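Local coordinates for cutinase-like protein (Cryptococcus sp., PDB 2CZQ), which probably hydrolyses carboxylic esters, as a cutinase-like enzyme of the alpha/beta hydrolase fold, at residues N116-K120 with S142-S148; N13-E19 with Q82-G87; G59-I64 with A90-A94. All blocks are in the same frame, centred on the assembly; numbering follows the deposited sequence.

Interaction 1: N116-K120 with S142-S148; sequences NPDHK and SVAYQGS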
# COMPACT_ATOMS: atom_id res chain seq x y z
N ASN A 116 4.30 5.83 -5.12
CA ASN A 116 2.91 6.21 -5.36
C ASN A 116 2.77 7.35 -6.37
O ASN A 116 3.18 8.47 -6.08
CB ASN A 116 2.31 6.64 -4.02
CG ASN A 116 0.85 7.01 -4.12
OD1 ASN A 116 0.16 6.71 -5.10
ND2 ASN A 116 0.35 7.67 -3.07
N PRO A 117 2.16 7.12 -7.54
CA PRO A 117 1.93 8.21 -8.49
C PRO A 117 1.05 9.31 -7.89
O PRO A 117 1.11 10.45 -8.34
CB PRO A 117 1.18 7.52 -9.64
CG PRO A 117 1.53 6.07 -9.52
CD PRO A 117 1.64 5.83 -8.05
N ASP A 118 0.25 8.96 -6.88
CA ASP A 118 -0.67 9.90 -6.25
C ASP A 118 -0.09 10.54 -4.99
O ASP A 118 -0.82 11.10 -4.18
CB ASP A 118 -1.98 9.20 -5.90
CG ASP A 118 -2.69 8.67 -7.11
OD1 ASP A 118 -2.37 9.13 -8.24
OD2 ASP A 118 -3.57 7.79 -7.00
N HIS A 119 1.23 10.46 -4.83
CA HIS A 119 1.90 11.04 -3.68
C HIS A 119 1.58 12.53 -3.58
O HIS A 119 1.67 13.25 -4.57
CB HIS A 119 3.40 10.77 -3.83
CG HIS A 119 4.22 11.16 -2.66
ND1 HIS A 119 4.69 10.27 -1.71
CD2 HIS A 119 4.69 12.38 -2.30
CE1 HIS A 119 5.41 10.94 -0.82
NE2 HIS A 119 5.43 12.21 -1.16
N LYS A 120 1.19 12.98 -2.39
CA LYS A 120 0.75 14.35 -2.19
C LYS A 120 1.64 15.07 -1.19
O LYS A 120 1.78 14.64 -0.05
CB LYS A 120 -0.70 14.39 -1.70
CG LYS A 120 -1.17 15.80 -1.33
CD LYS A 120 -2.61 15.84 -0.87
CE LYS A 120 -2.93 17.14 -0.15
NZ LYS A 120 -2.92 18.30 -1.07
N SER A 142 0.78 11.83 -10.81
CA SER A 142 -0.64 11.69 -11.08
C SER A 142 -1.56 12.38 -10.08
O SER A 142 -2.77 12.43 -10.30
CB SER A 142 -1.03 10.21 -11.15
OG SER A 142 -0.34 9.53 -12.17
N VAL A 143 -1.01 12.90 -8.99
CA VAL A 143 -1.84 13.42 -7.91
C VAL A 143 -2.77 14.54 -8.37
O VAL A 143 -3.90 14.64 -7.89
CB VAL A 143 -0.99 13.83 -6.67
CG1 VAL A 143 -0.08 15.03 -6.97
CG2 VAL A 143 -1.88 14.10 -5.47
N ALA A 144 -2.32 15.37 -9.31
CA ALA A 144 -3.13 16.51 -9.74
C ALA A 144 -4.48 16.10 -10.31
O ALA A 144 -5.48 16.78 -10.05
CB ALA A 144 -2.36 17.37 -10.74
N TYR A 145 -4.53 15.00 -11.05
CA TYR A 145 -5.80 14.55 -11.61
C TYR A 145 -6.45 13.41 -10.85
O TYR A 145 -7.67 13.32 -10.81
CB TYR A 145 -5.70 14.22 -13.10
CG TYR A 145 -4.74 13.11 -13.41
CD1 TYR A 145 -5.14 11.77 -13.36
CD2 TYR A 145 -3.43 13.39 -13.76
CE1 TYR A 145 -4.24 10.74 -13.64
CE2 TYR A 145 -2.54 12.38 -14.05
CZ TYR A 145 -2.94 11.05 -13.98
OH TYR A 145 -2.03 10.07 -14.27
N GLN A 146 -5.64 12.52 -10.27
CA GLN A 146 -6.17 11.31 -9.65
C GLN A 146 -6.50 11.50 -8.17
O GLN A 146 -7.25 10.71 -7.58
CB GLN A 146 -5.18 10.17 -9.85
CG GLN A 146 -5.69 8.76 -9.56
CD GLN A 146 -4.83 7.69 -10.19
OE1 GLN A 146 -5.33 6.66 -10.65
NE2 GLN A 146 -3.53 7.93 -10.24
N GLY A 147 -5.95 12.55 -7.57
CA GLY A 147 -6.16 12.81 -6.16
C GLY A 147 -5.21 12.04 -5.28
O GLY A 147 -4.25 11.42 -5.75
N SER A 148 -5.49 12.09 -3.99
CA SER A 148 -4.54 11.68 -2.96
C SER A 148 -5.19 10.76 -1.94
O SER A 148 -6.40 10.52 -1.97
CB SER A 148 -4.02 12.93 -2.26
OG SER A 148 -5.09 13.65 -1.68
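The loop that follows strand 108-114 opens with a type I beta turn, N116 to H119, and this turn packs on the short helix 143-146. P117 meets S142 just before the helix; D118 reaches from V143 to Q146 and G147. The backbone N of S142 donates to P117 O at 2.8 Å. The carboxylate of D118 does the main side-chain work. Its CG lies anti to the carbonyl carbon (chi1 -61°), which turns OD1 to Q146. Q146 NE2 donates to OD1 of D118 at 2.6 Å, on the syn lone pair. The bond is short and bent, with an angle of 131° at the hydrogen. The two side chains cross at about a right angle, and OD1 is tilted 32° from the amide plane of Q146. The CB of D118 rests 3.2 Å from G147 O, which is buried here with no polar partner in the model. V143 CG2 sits 3.4 Å from D118 O, and V143 CB lies near H119 O. Further out, the aliphatic chain of K120 runs past S148, with K120 CD 3.4 Å from S148 OG. Within the turn, N116 OD1 accepts from D118 N in an Asx turn. Helix 86-98 adds A89 and V92 beside D118. The D118 carboxylate is thus buried against a neutral amide and, if ionised, would probably polarise it.

Interaction 2: N13-E19 with Q82-G87; sequences NTRGTGE and QGYSQG. With EDO (1,2-ethanediol), chain D.
Strands 9-14 and 78-84 run parallel here: T14 N donates to Q82 O at 2.9 Å and Y84 N to T14 O at 3.1 Å. The chain of 82-87 then turns sharply into helix 86-98. S85 stands on this turn with positive phi (60°), consistent with the nucleophile elbow of alpha/beta hydrolases. G87 CA makes a CA-H...O contact with T14 O at 3.4 Å; a CB on G87 would run into that oxygen. Beyond the strand, the E19 carboxylate stands nearly perpendicular to the Y84 ring. E19 OE1 lies 3.4 Å from Y84 CD2, at the ring edge and near its plane. The same OE1 takes G16 N on its anti lone pair, and S24 OG also bonds E19 OE1. With chi1 at -179°, Q86 points CG opposite its backbone N, and the extended chain brings Q86 NE2 to T17 OG1 at 3.0 Å. NE2 also binds D51 O. A water bonds T17 N, S85 OG and O2 of an ethanediol, probably from the crystallisation liquor. Ethanediol O2 donates to T17 O at 2.9 Å. S85 OG also bonds H180 NE2, as in a Ser-His-Asp triad. Y84 N before S85 and Q86 NE2 after it both bond to segment 13-19, consistent with holding the elbow in place.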
# COMPACT_ATOMS: atom_id res chain seq x y z
N ASN A 13 -2.35 -6.96 -1.84
CA ASN A 13 -1.31 -6.20 -2.52
C ASN A 13 -1.60 -6.06 -4.00
O ASN A 13 -1.98 -7.03 -4.67
CB ASN A 13 0.09 -6.79 -2.27
CG ASN A 13 0.36 -8.06 -3.06
OD1 ASN A 13 1.05 -8.03 -4.08
ND2 ASN A 13 -0.20 -9.18 -2.60
N THR A 14 -1.43 -4.84 -4.49
CA THR A 14 -1.68 -4.50 -5.88
C THR A 14 -0.36 -4.09 -6.51
O THR A 14 0.33 -3.18 -6.03
CB THR A 14 -2.73 -3.39 -5.98
OG1 THR A 14 -3.89 -3.77 -5.23
CG2 THR A 14 -3.22 -3.24 -7.41
N ARG A 15 -0.02 -4.78 -7.60
CA ARG A 15 1.31 -4.71 -8.19
C ARG A 15 1.48 -3.56 -9.17
O ARG A 15 0.52 -2.88 -9.55
CB ARG A 15 1.63 -6.04 -8.87
CG ARG A 15 0.93 -6.25 -10.19
CD ARG A 15 0.92 -7.69 -10.60
NE ARG A 15 0.41 -7.92 -11.95
CZ ARG A 15 -0.88 -8.03 -12.26
NH1 ARG A 15 -1.82 -7.89 -11.33
NH2 ARG A 15 -1.23 -8.28 -13.51
N GLY A 16 2.72 -3.36 -9.59
CA GLY A 16 3.05 -2.35 -10.57
C GLY A 16 2.90 -2.83 -12.01
O GLY A 16 2.85 -4.04 -12.28
N THR A 17 2.84 -1.87 -12.92
CA THR A 17 2.83 -2.12 -14.36
C THR A 17 3.88 -3.14 -14.74
O THR A 17 5.05 -3.00 -14.36
CB THR A 17 3.11 -0.81 -15.11
OG1 THR A 17 2.22 0.22 -14.64
CG2 THR A 17 2.82 -0.96 -16.61
N GLY A 18 3.47 -4.15 -15.50
CA GLY A 18 4.39 -5.13 -16.04
C GLY A 18 4.75 -6.28 -15.13
O GLY A 18 5.29 -7.28 -15.61
N GLU A 19 4.49 -6.17 -13.83
CA GLU A 19 4.76 -7.31 -12.96
C GLU A 19 3.80 -8.43 -13.32
O GLU A 19 2.63 -8.16 -13.61
CB GLU A 19 4.56 -6.92 -11.50
CG GLU A 19 5.53 -5.87 -11.00
CD GLU A 19 5.61 -5.88 -9.49
OE1 GLU A 19 4.84 -5.13 -8.85
OE2 GLU A 19 6.42 -6.66 -8.95
N GLN A 82 -1.73 -2.88 0.40
CA GLN A 82 -0.39 -2.56 -0.08
C GLN A 82 -0.46 -2.27 -1.56
O GLN A 82 -1.12 -3.01 -2.30
CB GLN A 82 0.54 -3.74 0.15
CG GLN A 82 0.64 -4.17 1.61
CD GLN A 82 1.32 -5.52 1.79
OE1 GLN A 82 1.16 -6.41 0.96
NE2 GLN A 82 2.08 -5.66 2.88
N GLY A 83 0.22 -1.23 -2.01
CA GLY A 83 0.24 -0.93 -3.43
C GLY A 83 1.57 -0.34 -3.88
O GLY A 83 2.14 0.50 -3.18
N TYR A 84 2.05 -0.81 -5.03
CA TYR A 84 3.29 -0.34 -5.63
C TYR A 84 2.99 0.27 -7.00
O TYR A 84 2.41 -0.38 -7.86
CB TYR A 84 4.26 -1.51 -5.79
CG TYR A 84 5.49 -1.21 -6.62
CD1 TYR A 84 6.26 -0.06 -6.43
CD2 TYR A 84 5.88 -2.10 -7.63
CE1 TYR A 84 7.39 0.20 -7.20
CE2 TYR A 84 7.00 -1.85 -8.41
CZ TYR A 84 7.75 -0.70 -8.19
OH TYR A 84 8.86 -0.47 -8.98
N SER A 85 3.43 1.52 -7.19
CA SER A 85 3.37 2.17 -8.50
C SER A 85 1.91 2.24 -8.97
O SER A 85 1.08 2.79 -8.25
CB SER A 85 4.33 1.50 -9.49
OG SER A 85 4.56 2.34 -10.58
N GLN A 86 1.56 1.68 -10.13
CA GLN A 86 0.16 1.67 -10.55
C GLN A 86 -0.74 1.11 -9.44
O GLN A 86 -1.86 1.58 -9.23
CB GLN A 86 -0.04 0.88 -11.84
CG GLN A 86 -1.49 0.90 -12.28
CD GLN A 86 -1.78 0.38 -13.68
OE1 GLN A 86 -2.93 0.45 -14.10
NE2 GLN A 86 -0.78 -0.15 -14.38
N GLY A 87 -0.25 0.09 -8.74
CA GLY A 87 -1.01 -0.52 -7.65
C GLY A 87 -1.22 0.40 -6.46
O GLY A 87 -2.22 0.27 -5.76
C1 EDO D . 7.92 -0.28 -12.57
O1 EDO D . 8.19 -1.13 -13.67
C2 EDO D . 6.89 -0.94 -11.69
O2 EDO D . 5.65 -1.04 -12.35
O HOH W 1 -3.91 -2.85 -2.67
O HOH W 2 3.79 0.86 -12.55

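Interaction 3: G59-I64 with A90-A94; sequences GTADII and ATVVA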
# COMPACT_ATOMS: atom_id res chain seq x y z
N GLY A 59 -8.38 -2.99 -10.86
CA GLY A 59 -7.59 -3.21 -9.66
C GLY A 59 -8.29 -2.66 -8.43
O GLY A 59 -8.46 -3.36 -7.43
N THR A 60 -8.72 -1.41 -8.50
CA THR A 60 -9.48 -0.81 -7.42
C THR A 60 -10.71 -1.66 -7.07
O THR A 60 -10.98 -1.92 -5.90
CB THR A 60 -9.91 0.60 -7.83
OG1 THR A 60 -8.74 1.43 -7.94
CG2 THR A 60 -10.81 1.26 -6.77
N ALA A 61 -11.44 -2.09 -8.09
CA ALA A 61 -12.64 -2.89 -7.87
C ALA A 61 -12.32 -4.21 -7.18
O ALA A 61 -13.08 -4.65 -6.31
CB ALA A 61 -13.37 -3.14 -9.18
N ASP A 62 -11.21 -4.84 -7.55
CA ASP A 62 -10.88 -6.13 -6.98
C ASP A 62 -10.37 -6.03 -5.55
O ASP A 62 -10.62 -6.92 -4.74
CB ASP A 62 -9.91 -6.89 -7.88
CG ASP A 62 -9.81 -8.34 -7.52
OD1 ASP A 62 -10.87 -9.02 -7.48
OD2 ASP A 62 -8.71 -8.86 -7.25
N ILE A 63 -9.67 -4.94 -5.21
CA ILE A 63 -9.31 -4.67 -3.82
C ILE A 63 -10.58 -4.64 -2.96
O ILE A 63 -10.68 -5.31 -1.92
CB ILE A 63 -8.58 -3.31 -3.69
CG1 ILE A 63 -7.20 -3.36 -4.35
CG2 ILE A 63 -8.45 -2.90 -2.22
CD1 ILE A 63 -6.62 -1.96 -4.59
N ILE A 64 -11.54 -3.84 -3.40
CA ILE A 64 -12.77 -3.65 -2.65
C ILE A 64 -13.59 -4.94 -2.60
O ILE A 64 -14.15 -5.28 -1.56
CB ILE A 64 -13.56 -2.45 -3.21
CG1 ILE A 64 -12.78 -1.15 -2.97
CG2 ILE A 64 -14.95 -2.38 -2.58
CD1 ILE A 64 -13.35 0.07 -3.66
N ALA A 90 -4.10 2.55 -7.63
CA ALA A 90 -5.34 1.77 -7.51
C ALA A 90 -5.83 1.70 -6.07
O ALA A 90 -7.03 1.74 -5.80
CB ALA A 90 -5.15 0.38 -8.07
N THR A 91 -4.88 1.60 -5.14
CA THR A 91 -5.20 1.56 -3.71
C THR A 91 -5.73 2.90 -3.22
O THR A 91 -6.73 2.95 -2.50
CB THR A 91 -3.95 1.14 -2.92
OG1 THR A 91 -3.53 -0.17 -3.34
CG2 THR A 91 -4.29 0.97 -1.44
N VAL A 92 -5.06 3.99 -3.60
CA VAL A 92 -5.52 5.33 -3.24
C VAL A 92 -6.97 5.54 -3.69
O VAL A 92 -7.80 6.04 -2.93
CB VAL A 92 -4.59 6.40 -3.85
CG1 VAL A 92 -5.21 7.79 -3.75
CG2 VAL A 92 -3.23 6.36 -3.17
N VAL A 93 -7.27 5.15 -4.93
CA VAL A 93 -8.62 5.33 -5.45
C VAL A 93 -9.62 4.44 -4.70
O VAL A 93 -10.75 4.86 -4.45
CB VAL A 93 -8.66 5.15 -6.98
CG1 VAL A 93 -10.08 5.26 -7.52
CG2 VAL A 93 -7.76 6.21 -7.63
N ALA A 94 -9.19 3.25 -4.28
CA ALA A 94 -10.02 2.43 -3.40
C ALA A 94 -10.36 3.17 -2.11
O ALA A 94 -11.51 3.14 -1.66
CB ALA A 94 -9.36 1.09 -3.09
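A94 CB lies at the apolar centre, where I63, I64 and T60 of helix 57-73 meet helix 86-98. A94 CB lies 4.1 Å from I64 CG1 and 4.2 Å from I63 CG2. T60 CG2 also packs here, 4.0 Å from A94 CB. The methyl side chains of A90 and A94 help the helices come close: the axes of the two segments pass 8.4 Å apart and cross at -58°. The outer end of I63 goes a different way. Its CG1 is anti to the carbonyl carbon (chi1 -68°), and the chain extends toward T91. I63 CD1 ends 3.8 Å from T91 OG1. The two side chains cross at about a right angle. T91 OG1 is itself bonded to G87 O, one turn earlier. At the polar edge, T60 OG1 donates to A90 O at 2.8 Å. The hydroxyl lies in the carbonyl plane, on a lone pair, at a C=O...O angle of 116°. T60 OG1 also lies 3.8 Å from V93 CB. A90 O already accepts from A94 N in the regular helix bonding. This carbonyl therefore has two donors, and the buried hydroxyl of T60 is satisfied by the backbone of the other helix.

Interactions 2 and 3 are buried, while interaction 1 is partly buried and lies farther from the centre of the chain. Interactions 2 and 3 share helix 86-98: its first turn belongs to the S85 elbow, and the next packs on helix 57-73. They touch where I63 CD1 meets T14 OG1, 3.3 Å away. Interaction 1 lies beside the same helix, with V92 and V93 against N116, D118, Q146 and S148. It also reaches the elbow, where P117 CD packs on S85 O. The chemistry differs with place: backbone strand pairing and a polar network in interaction 2, isoleucines against alanines with one hydroxyl-to-carbonyl bond in interaction 3, and a carboxylate-amide pair in interaction 1.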